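Side-chain contacts in putative cell invasion protein with MAC/Perforin domain (Bacteroides thetaiotaomicron VPI-5482, PDB 3KK7), which is of unknown function but belongs to the membrane-attack complex/perforin family, which includes pore-forming proteins, and is named as a putative cell invasion protein: residues F111-L114 with E115-K118; K141-K144 with E145-H149; S317-L320 with T321-L324. All coordinates share one frame; numbering follows the deposited sequence.

Overall arrangement
The three contacts follow one another in series along the chain, and none nests in or crosses another. Interaction 1 closes a tight turn in the loop between strand 93-108 and helix 133-146. Interaction 2 joins residues a helical turn apart where that same helix ends. The two touch through Phe-111 and Ile-143, which packs the loop against the helix. The centres of interactions 1 and 2 are about 19 Å apart. Interaction 3 comes much later, where strand 318-319 passes into helix 321-326. Its nearest atoms are about 11 Å from those of interaction 2 and about 20 Å from those of interaction 1. All three belong to the MACPF part of the chain.

Interaction 1 of 3, residues F111-L114 with E115-K118; sequences FDRL and EKNK
Arg-113 O accepts the backbone N-H of Lys-116 at 2.9 Å from Lys-116 N. The Lys-116 side chain covers the same oxygen, with its CB 3.2 Å from Arg-113 O. CG of Lys-116 lies between its own backbone N and carbonyl carbon (chi1 73°), and the rest of the chain runs extended past that oxygen. The Arg-113 chain is bent at chi2 and chi3, which brings its guanidinium to the lysine: Arg-113 NH2 is 3.5 Å from Lys-116 CD. Lys-116 CB lies over one face of the guanidinium, offset toward the rim. The two cationic ends converge on one anion, since both form a salt bridge with Glu-240 OE1. Lys-116 NZ also bonds to Ser-107 O. One residue earlier, Glu-115 N donates to Asp-112 O at 3.2 Å. The Glu-115 carboxylate turns to the chain that follows and bonds to Phe-120 N and Thr-121 OG1. A water bridges the next step, 2.7 Å from Leu-114 O and 3.0 Å from Asn-117 N. Leu-114 packs on Phe-135 of helix 133-146. The two successive i to i+3 backbone bonds are characteristic of a short 3-10 turn, which here runs into a type I beta turn from Glu-115 to Lys-118.

Interaction 2 of 3, residues K141-K144 with E145-H149; sequences KTIK and ETFVH
Lys-141 carries its CG opposite the backbone N (chi1 174°), stays extended as far as CE, then bends at chi4 (-66°) to turn NZ back to Glu-145. The glutamate runs extended beyond CG and meets it with OE2. Lys-141 NZ and Glu-145 OE2 form a salt bridge at 3.0 Å, approached from the syn side and 23° out of the carboxylate plane. This is an i to i+4 pair along an exposed face of the helix. Thr-142 O is gripped twice by Thr-146: its OG1 donates to Thr-142 O at 2.7 Å and its backbone N at 2.8 Å. The two threonine side chains lie side by side, with Thr-142 CG2 3.6 Å from Thr-146 OG1. Phe-147 N still donates to Ile-143 O at 3.0 Å, although its backbone no longer follows the helix. The Phe-147 ring brings an edge to the same oxygen, and Phe-147 CD2 packs on Ile-143 CG2 at 3.8 Å. The Thr-142 hydroxyl lies between Gly-138 O and Thr-66 O and can share its one proton between them. The end of helix 133-146 rests on strand 288-298, where Thr-146 touches Ser-294 and Phe-147 touches Ser-292.

Interaction 3 of 3, residues S317-L320 with T321-L324; sequences SIDL and TPWL
The Trp-323 indole presents an edge to Leu-320, whose O lies near the ring plane. Trp-323 CE3 is 4.0 Å from Leu-320 O and 4.2 Å from Leu-320 CB. The ring is also held at its nitrogen, where NE1 bonds to Gly-299 O. The second flat group is the Asp-319 carboxylate. Its OD1 accepts the Thr-321 hydroxyl, with 2.7 Å between Asp-319 OD1 and Thr-321 OG1. The hydroxyl comes from the syn side, 18° out of the carboxylate plane. Asp-319 OD1 also takes a weak bond from Thr-321 N at 3.2 Å. CG of Asp-319 stands opposite its backbone N (chi1 -178°), which carries the acid forward to the helix start. The other oxygen, Asp-319 OD2, lies 3.7 Å from Pro-322 CD. Thr-321 OG1 has a further partner in Leu-272 N, so it links the acid to strand 271-274. The helical bonding begins with Leu-324 N donating to Leu-320 O at 2.8 Å. A water joins Asp-319 O to Trp-323 N. Leu-320 and Trp-323 both pack on Leu-272 and Ala-222. Together these contacts mark a strand-to-helix junction: Leu-320 takes the N-cap position of helix 321-326, and the aspartate before it bonds to the first helical residue from the end of edge strand 318-319.

Interaction 1 of 3, residues F111-L114 with E115-K118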
ATOM      1  N   PHE A 111     -21.400   5.360  -4.820  1.00 27.24           N
ATOM      2  CA  PHE A 111     -20.031   4.891  -4.793  1.00 27.74           C
ATOM      3  C   PHE A 111     -19.807   3.710  -3.868  1.00 28.47           C
ATOM      4  O   PHE A 111     -18.798   3.052  -3.986  1.00 29.74           O
ATOM      5  CB  PHE A 111     -19.073   6.072  -4.632  1.00 27.73           C
ATOM      6  CG  PHE A 111     -19.165   7.010  -5.797  1.00 28.34           C
ATOM      7  CD1 PHE A 111     -18.577   6.679  -7.016  1.00 29.98           C
ATOM      8  CD2 PHE A 111     -19.959   8.133  -5.742  1.00 29.13           C
ATOM      9  CE1 PHE A 111     -18.729   7.523  -8.144  1.00 30.79           C
ATOM     10  CE2 PHE A 111     -20.129   8.959  -6.855  1.00 28.40           C
ATOM     11  CZ  PHE A 111     -19.521   8.654  -8.051  1.00 29.53           C
ATOM     12  N   ASP A 112     -20.764   3.369  -3.019  1.00 28.89           N
ATOM     13  CA  ASP A 112     -20.684   2.094  -2.320  1.00 29.84           C
ATOM     14  C   ASP A 112     -21.158   0.993  -3.235  1.00 29.71           C
ATOM     15  O   ASP A 112     -20.560  -0.092  -3.293  1.00 31.37           O
ATOM     16  CB  ASP A 112     -21.489   2.107  -1.032  1.00 30.19           C
ATOM     17  CG  ASP A 112     -20.820   2.911   0.044  1.00 32.80           C
ATOM     18  OD1 ASP A 112     -19.578   3.104  -0.017  1.00 35.83           O
ATOM     19  OD2 ASP A 112     -21.536   3.332   0.975  1.00 38.70           O
ATOM     20  N   ARG A 113     -22.212   1.273  -3.987  1.00 28.95           N
ATOM     21  CA  ARG A 113     -22.711   0.309  -4.961  1.00 28.34           C
ATOM     22  C   ARG A 113     -21.675   0.017  -6.057  1.00 27.45           C
ATOM     23  O   ARG A 113     -21.806  -0.988  -6.726  1.00 26.96           O
ATOM     24  CB  ARG A 113     -24.006   0.793  -5.606  1.00 28.39           C
ATOM     25  CG  ARG A 113     -25.159   1.102  -4.622  1.00 29.26           C
ATOM     26  CD  ARG A 113     -25.916  -0.094  -4.179  1.00 28.84           C
ATOM     27  NE  ARG A 113     -26.313  -0.932  -5.302  1.00 30.66           N
ATOM     28  CZ  ARG A 113     -26.805  -2.160  -5.177  1.00 30.01           C
ATOM     29  NH1 ARG A 113     -26.994  -2.686  -3.963  1.00 31.37           N
ATOM     30  NH2 ARG A 113     -27.124  -2.856  -6.261  1.00 27.89           N
ATOM     31  N   LEU A 114     -20.684   0.898  -6.249  1.00 26.37           N
ATOM     32  CA  LEU A 114     -19.588   0.676  -7.209  1.00 25.94           C
ATOM     33  C   LEU A 114     -18.987  -0.734  -7.079  1.00 25.79           C
ATOM     34  O   LEU A 114     -18.633  -1.380  -8.080  1.00 25.07           O
ATOM     35  CB  LEU A 114     -18.478   1.722  -7.009  1.00 25.14           C
ATOM     36  CG  LEU A 114     -17.218   1.609  -7.874  1.00 24.20           C
ATOM     37  CD1 LEU A 114     -17.504   1.511  -9.407  1.00 20.48           C
ATOM     38  CD2 LEU A 114     -16.293   2.801  -7.569  1.00 21.69           C
ATOM     39  N   GLU A 115     -18.910  -1.194  -5.829  1.00 25.79           N
ATOM     40  CA  GLU A 115     -18.365  -2.503  -5.505  1.00 25.69           C
ATOM     41  C   GLU A 115     -19.421  -3.606  -5.268  1.00 24.94           C
ATOM     42  O   GLU A 115     -19.119  -4.652  -4.718  1.00 24.88           O
ATOM     43  CB  GLU A 115     -17.416  -2.364  -4.305  1.00 25.53           C
ATOM     44  CG  GLU A 115     -16.046  -1.891  -4.719  1.00 25.86           C
ATOM     45  CD  GLU A 115     -15.328  -2.923  -5.579  1.00 26.69           C
ATOM     46  OE1 GLU A 115     -14.859  -3.955  -5.027  1.00 27.11           O
ATOM     47  OE2 GLU A 115     -15.258  -2.709  -6.814  1.00 28.87           O
ATOM     48  N   LYS A 116     -20.637  -3.400  -5.732  1.00 24.41           N
ATOM     49  CA  LYS A 116     -21.682  -4.416  -5.586  1.00 24.44           C
ATOM     50  C   LYS A 116     -21.278  -5.792  -6.149  1.00 24.57           C
ATOM     51  O   LYS A 116     -21.751  -6.795  -5.645  1.00 26.30           O
ATOM     52  CB  LYS A 116     -23.000  -3.970  -6.244  1.00 23.94           C
ATOM     53  CG  LYS A 116     -23.015  -3.980  -7.795  1.00 23.13           C
ATOM     54  CD  LYS A 116     -24.321  -3.418  -8.318  1.00 23.08           C
ATOM     55  CE  LYS A 116     -24.490  -3.652  -9.789  1.00 24.14           C
ATOM     56  NZ  LYS A 116     -25.857  -3.226 -10.262  1.00 22.35           N
ATOM     57  N   ASN A 117     -20.463  -5.834  -7.197  1.00 23.95           N
ATOM     58  CA  ASN A 117     -19.931  -7.088  -7.750  1.00 23.79           C
ATOM     59  C   ASN A 117     -18.489  -7.365  -7.346  1.00 23.41           C
ATOM     60  O   ASN A 117     -17.828  -8.216  -7.916  1.00 22.69           O
ATOM     61  CB  ASN A 117     -20.048  -7.072  -9.278  1.00 23.82           C
ATOM     62  CG  ASN A 117     -21.493  -6.955  -9.751  1.00 24.01           C
ATOM     63  OD1 ASN A 117     -22.420  -7.276  -9.021  1.00 23.14           O
ATOM     64  ND2 ASN A 117     -21.679  -6.499 -10.986  1.00 24.84           N
ATOM     65  N   LYS A 118     -18.010  -6.618  -6.362  1.00 24.12           N
ATOM     66  CA  LYS A 118     -16.673  -6.779  -5.834  1.00 24.89           C
ATOM     67  C   LYS A 118     -15.586  -6.762  -6.922  1.00 24.26           C
ATOM     68  O   LYS A 118     -14.567  -7.443  -6.812  1.00 23.85           O
ATOM     69  CB  LYS A 118     -16.622  -8.076  -5.017  1.00 25.92           C
ATOM     70  CG  LYS A 118     -17.465  -8.035  -3.767  1.00 28.54           C
ATOM     71  CD  LYS A 118     -17.090  -9.205  -2.853  1.00 33.84           C
ATOM     72  CE  LYS A 118     -17.677  -9.064  -1.434  1.00 36.32           C
ATOM     73  NZ  LYS A 118     -17.704 -10.415  -0.778  1.00 38.86           N
TER
HETATM   74  O   HOH W   1     -18.455  -4.072  -8.465  1.00 26.80           O

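Interaction 2 of 3, residues K141-K144 with E145-H149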
ATOM      1  N   LYS A 141     -13.909  10.998  -8.073  1.00 24.93           N
ATOM      2  CA  LYS A 141     -13.071  12.096  -8.527  1.00 25.47           C
ATOM      3  C   LYS A 141     -12.994  12.112 -10.070  1.00 24.94           C
ATOM      4  O   LYS A 141     -13.161  13.157 -10.699  1.00 25.08           O
ATOM      5  CB  LYS A 141     -11.689  11.992  -7.854  1.00 25.79           C
ATOM      6  CG  LYS A 141     -10.662  12.999  -8.345  1.00 28.30           C
ATOM      7  CD  LYS A 141      -9.386  13.000  -7.465  1.00 30.33           C
ATOM      8  CE  LYS A 141      -8.319  13.966  -8.000  1.00 30.20           C
ATOM      9  NZ  LYS A 141      -7.765  13.552  -9.339  1.00 32.42           N
ATOM     10  N   THR A 142     -12.803  10.937 -10.660  1.00 24.54           N
ATOM     11  CA  THR A 142     -12.774  10.791 -12.091  1.00 24.09           C
ATOM     12  C   THR A 142     -14.113  11.143 -12.707  1.00 24.90           C
ATOM     13  O   THR A 142     -14.160  11.880 -13.703  1.00 24.52           O
ATOM     14  CB  THR A 142     -12.388   9.337 -12.515  1.00 23.95           C
ATOM     15  OG1 THR A 142     -11.135   8.995 -11.929  1.00 23.62           O
ATOM     16  CG2 THR A 142     -12.289   9.206 -14.036  1.00 20.48           C
ATOM     17  N   ILE A 143     -15.203  10.617 -12.135  1.00 25.71           N
ATOM     18  CA  ILE A 143     -16.529  10.937 -12.681  1.00 26.55           C
ATOM     19  C   ILE A 143     -16.682  12.455 -12.706  1.00 27.36           C
ATOM     20  O   ILE A 143     -17.052  13.028 -13.730  1.00 27.55           O
ATOM     21  CB  ILE A 143     -17.722  10.377 -11.879  1.00 26.62           C
ATOM     22  CG1 ILE A 143     -17.614   8.865 -11.697  1.00 27.67           C
ATOM     23  CG2 ILE A 143     -19.031  10.710 -12.591  1.00 23.72           C
ATOM     24  CD1 ILE A 143     -17.456   8.092 -12.973  1.00 29.63           C
ATOM     25  N   LYS A 144     -16.353  13.103 -11.598  1.00 27.85           N
ATOM     26  CA  LYS A 144     -16.514  14.539 -11.516  1.00 29.11           C
ATOM     27  C   LYS A 144     -15.638  15.296 -12.522  1.00 29.44           C
ATOM     28  O   LYS A 144     -16.062  16.315 -13.035  1.00 28.44           O
ATOM     29  CB  LYS A 144     -16.265  15.039 -10.096  1.00 29.45           C
ATOM     30  CG  LYS A 144     -17.347  14.681  -9.101  1.00 29.94           C
ATOM     31  CD  LYS A 144     -17.154  15.499  -7.814  1.00 31.99           C
ATOM     32  CE  LYS A 144     -18.271  15.303  -6.835  1.00 32.59           C
ATOM     33  NZ  LYS A 144     -18.108  16.201  -5.648  1.00 34.75           N
ATOM     34  N   GLU A 145     -14.460  14.771 -12.842  1.00 30.69           N
ATOM     35  CA  GLU A 145     -13.563  15.433 -13.798  1.00 31.96           C
ATOM     36  C   GLU A 145     -13.947  15.121 -15.220  1.00 33.31           C
ATOM     37  O   GLU A 145     -13.637  15.896 -16.116  1.00 33.81           O
ATOM     38  CB  GLU A 145     -12.101  15.014 -13.594  1.00 32.16           C
ATOM     39  CG  GLU A 145     -11.465  15.553 -12.339  1.00 32.31           C
ATOM     40  CD  GLU A 145     -10.149  14.888 -11.975  1.00 33.74           C
ATOM     41  OE1 GLU A 145      -9.670  13.996 -12.701  1.00 36.42           O
ATOM     42  OE2 GLU A 145      -9.575  15.269 -10.934  1.00 35.40           O
ATOM     43  N   THR A 146     -14.601  13.982 -15.445  1.00 34.90           N
ATOM     44  CA  THR A 146     -14.903  13.522 -16.814  1.00 35.45           C
ATOM     45  C   THR A 146     -16.182  14.097 -17.346  1.00 36.46           C
ATOM     46  O   THR A 146     -16.353  14.221 -18.560  1.00 36.95           O
ATOM     47  CB  THR A 146     -15.065  12.018 -16.863  1.00 34.91           C
ATOM     48  OG1 THR A 146     -13.892  11.415 -16.330  1.00 35.66           O
ATOM     49  CG2 THR A 146     -15.287  11.544 -18.261  1.00 34.31           C
ATOM     50  N   PHE A 147     -17.100  14.402 -16.444  1.00 37.81           N
ATOM     51  CA  PHE A 147     -18.409  14.872 -16.846  1.00 39.40           C
ATOM     52  C   PHE A 147     -18.572  16.317 -16.462  1.00 41.98           C
ATOM     53  O   PHE A 147     -18.114  16.758 -15.411  1.00 42.90           O
ATOM     54  CB  PHE A 147     -19.530  13.977 -16.305  1.00 38.49           C
ATOM     55  CG  PHE A 147     -19.505  12.617 -16.902  1.00 35.40           C
ATOM     56  CD1 PHE A 147     -20.048  12.397 -18.150  1.00 33.90           C
ATOM     57  CD2 PHE A 147     -18.843  11.578 -16.275  1.00 32.12           C
ATOM     58  CE1 PHE A 147     -19.967  11.141 -18.743  1.00 32.95           C
ATOM     59  CE2 PHE A 147     -18.766  10.340 -16.853  1.00 31.06           C
ATOM     60  CZ  PHE A 147     -19.333  10.115 -18.090  1.00 31.32           C
ATOM     61  N   VAL A 148     -19.188  17.057 -17.374  1.00 44.71           N
ATOM     62  CA  VAL A 148     -19.391  18.487 -17.221  1.00 46.35           C
ATOM     63  C   VAL A 148     -20.028  18.672 -15.859  1.00 47.58           C
ATOM     64  O   VAL A 148     -20.767  17.799 -15.392  1.00 47.95           O
ATOM     65  CB  VAL A 148     -20.270  19.063 -18.401  1.00 46.67           C
ATOM     66  CG1 VAL A 148     -20.974  20.363 -18.008  1.00 47.00           C
ATOM     67  CG2 VAL A 148     -19.408  19.225 -19.697  1.00 45.76           C
ATOM     68  N   HIS A 149     -19.655  19.770 -15.212  1.00 49.02           N
ATOM     69  CA  HIS A 149     -20.203  20.198 -13.937  1.00 50.24           C
ATOM     70  C   HIS A 149     -21.758  20.200 -13.949  1.00 50.77           C
ATOM     71  O   HIS A 149     -22.362  20.645 -14.939  1.00 50.59           O
ATOM     72  CB  HIS A 149     -19.635  21.598 -13.643  1.00 50.77           C
ATOM     73  CG  HIS A 149     -20.190  22.239 -12.406  1.00 52.38           C
ATOM     74  ND1 HIS A 149     -19.812  21.851 -11.135  1.00 53.23           N
ATOM     75  CD2 HIS A 149     -21.099  23.237 -12.246  1.00 52.22           C
ATOM     76  CE1 HIS A 149     -20.472  22.577 -10.246  1.00 54.05           C
ATOM     77  NE2 HIS A 149     -21.255  23.427 -10.894  1.00 53.09           N
TER

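Interaction 3 of 3, residues S317-L320 with T321-L324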
ATOM      1  N   SER A 317     -21.658   8.997 -31.863  1.00 29.90           N
ATOM      2  CA  SER A 317     -21.183   7.626 -31.924  1.00 30.06           C
ATOM      3  C   SER A 317     -19.767   7.602 -32.421  1.00 29.68           C
ATOM      4  O   SER A 317     -19.407   8.384 -33.297  1.00 28.99           O
ATOM      5  CB  SER A 317     -22.043   6.812 -32.886  1.00 30.08           C
ATOM      6  OG  SER A 317     -23.349   6.705 -32.355  1.00 32.98           O
ATOM      7  N   ILE A 318     -18.991   6.677 -31.868  1.00 29.61           N
ATOM      8  CA  ILE A 318     -17.610   6.491 -32.222  1.00 29.88           C
ATOM      9  C   ILE A 318     -17.410   5.090 -32.763  1.00 30.19           C
ATOM     10  O   ILE A 318     -17.816   4.126 -32.118  1.00 30.86           O
ATOM     11  CB  ILE A 318     -16.724   6.611 -31.008  1.00 29.87           C
ATOM     12  CG1 ILE A 318     -17.041   7.900 -30.235  1.00 30.75           C
ATOM     13  CG2 ILE A 318     -15.258   6.539 -31.441  1.00 30.00           C
ATOM     14  CD1 ILE A 318     -16.241   8.039 -28.910  1.00 30.85           C
ATOM     15  N   ASP A 319     -16.765   4.991 -33.926  1.00 30.38           N
ATOM     16  CA  ASP A 319     -16.409   3.724 -34.560  1.00 30.36           C
ATOM     17  C   ASP A 319     -15.048   3.290 -34.020  1.00 29.77           C
ATOM     18  O   ASP A 319     -14.054   3.975 -34.261  1.00 29.88           O
ATOM     19  CB  ASP A 319     -16.336   3.919 -36.091  1.00 30.86           C
ATOM     20  CG  ASP A 319     -16.015   2.632 -36.863  1.00 32.33           C
ATOM     21  OD1 ASP A 319     -16.399   1.517 -36.427  1.00 33.95           O
ATOM     22  OD2 ASP A 319     -15.391   2.753 -37.940  1.00 34.27           O
ATOM     23  N   LEU A 320     -14.998   2.177 -33.285  1.00 28.52           N
ATOM     24  CA  LEU A 320     -13.722   1.651 -32.828  1.00 28.27           C
ATOM     25  C   LEU A 320     -13.199   0.529 -33.747  1.00 28.19           C
ATOM     26  O   LEU A 320     -12.251  -0.185 -33.385  1.00 28.53           O
ATOM     27  CB  LEU A 320     -13.812   1.179 -31.373  1.00 28.08           C
ATOM     28  CG  LEU A 320     -14.102   2.300 -30.363  1.00 28.15           C
ATOM     29  CD1 LEU A 320     -14.487   1.726 -28.997  1.00 25.95           C
ATOM     30  CD2 LEU A 320     -12.932   3.254 -30.273  1.00 27.13           C
ATOM     31  N   THR A 321     -13.775   0.382 -34.942  1.00 27.52           N
ATOM     32  CA  THR A 321     -13.392  -0.734 -35.789  1.00 26.89           C
ATOM     33  C   THR A 321     -11.893  -0.720 -36.117  1.00 27.05           C
ATOM     34  O   THR A 321     -11.239  -1.719 -35.903  1.00 26.62           O
ATOM     35  CB  THR A 321     -14.288  -0.870 -37.036  1.00 27.00           C
ATOM     36  OG1 THR A 321     -15.643  -1.052 -36.604  1.00 25.59           O
ATOM     37  CG2 THR A 321     -13.870  -2.073 -37.887  1.00 23.63           C
ATOM     38  N   PRO A 322     -11.334   0.421 -36.565  1.00 27.27           N
ATOM     39  CA  PRO A 322      -9.883   0.462 -36.821  1.00 27.17           C
ATOM     40  C   PRO A 322      -9.065   0.083 -35.601  1.00 27.45           C
ATOM     41  O   PRO A 322      -8.082  -0.660 -35.724  1.00 27.81           O
ATOM     42  CB  PRO A 322      -9.622   1.921 -37.202  1.00 26.81           C
ATOM     43  CG  PRO A 322     -10.935   2.398 -37.725  1.00 27.36           C
ATOM     44  CD  PRO A 322     -11.962   1.717 -36.852  1.00 27.54           C
ATOM     45  N   TRP A 323      -9.457   0.592 -34.434  1.00 27.40           N
ATOM     46  CA  TRP A 323      -8.751   0.246 -33.209  1.00 27.60           C
ATOM     47  C   TRP A 323      -8.835  -1.270 -32.908  1.00 28.19           C
ATOM     48  O   TRP A 323      -7.835  -1.900 -32.540  1.00 28.20           O
ATOM     49  CB  TRP A 323      -9.271   1.059 -32.025  1.00 27.09           C
ATOM     50  CG  TRP A 323      -8.722   0.600 -30.766  1.00 25.47           C
ATOM     51  CD1 TRP A 323      -7.508   0.925 -30.223  1.00 25.45           C
ATOM     52  CD2 TRP A 323      -9.338  -0.308 -29.858  1.00 22.74           C
ATOM     53  NE1 TRP A 323      -7.345   0.277 -29.018  1.00 23.42           N
ATOM     54  CE2 TRP A 323      -8.459  -0.481 -28.774  1.00 22.51           C
ATOM     55  CE3 TRP A 323     -10.557  -0.966 -29.845  1.00 21.90           C
ATOM     56  CZ2 TRP A 323      -8.757  -1.304 -27.704  1.00 21.92           C
ATOM     57  CZ3 TRP A 323     -10.855  -1.776 -28.785  1.00 21.99           C
ATOM     58  CH2 TRP A 323      -9.958  -1.938 -27.721  1.00 21.76           C
ATOM     59  N   LEU A 324     -10.014  -1.855 -33.079  1.00 28.52           N
ATOM     60  CA  LEU A 324     -10.180  -3.260 -32.790  1.00 28.79           C
ATOM     61  C   LEU A 324      -9.239  -4.060 -33.673  1.00 29.57           C
ATOM     62  O   LEU A 324      -8.541  -4.947 -33.197  1.00 29.85           O
ATOM     63  CB  LEU A 324     -11.626  -3.699 -33.016  1.00 28.97           C
ATOM     64  CG  LEU A 324     -11.932  -5.172 -32.711  1.00 28.26           C
ATOM     65  CD1 LEU A 324     -11.775  -5.451 -31.229  1.00 28.18           C
ATOM     66  CD2 LEU A 324     -13.328  -5.529 -33.181  1.00 27.16           C
TER
HETATM   67  O   HOH W   2     -10.997   3.383 -33.835  1.00 31.66           O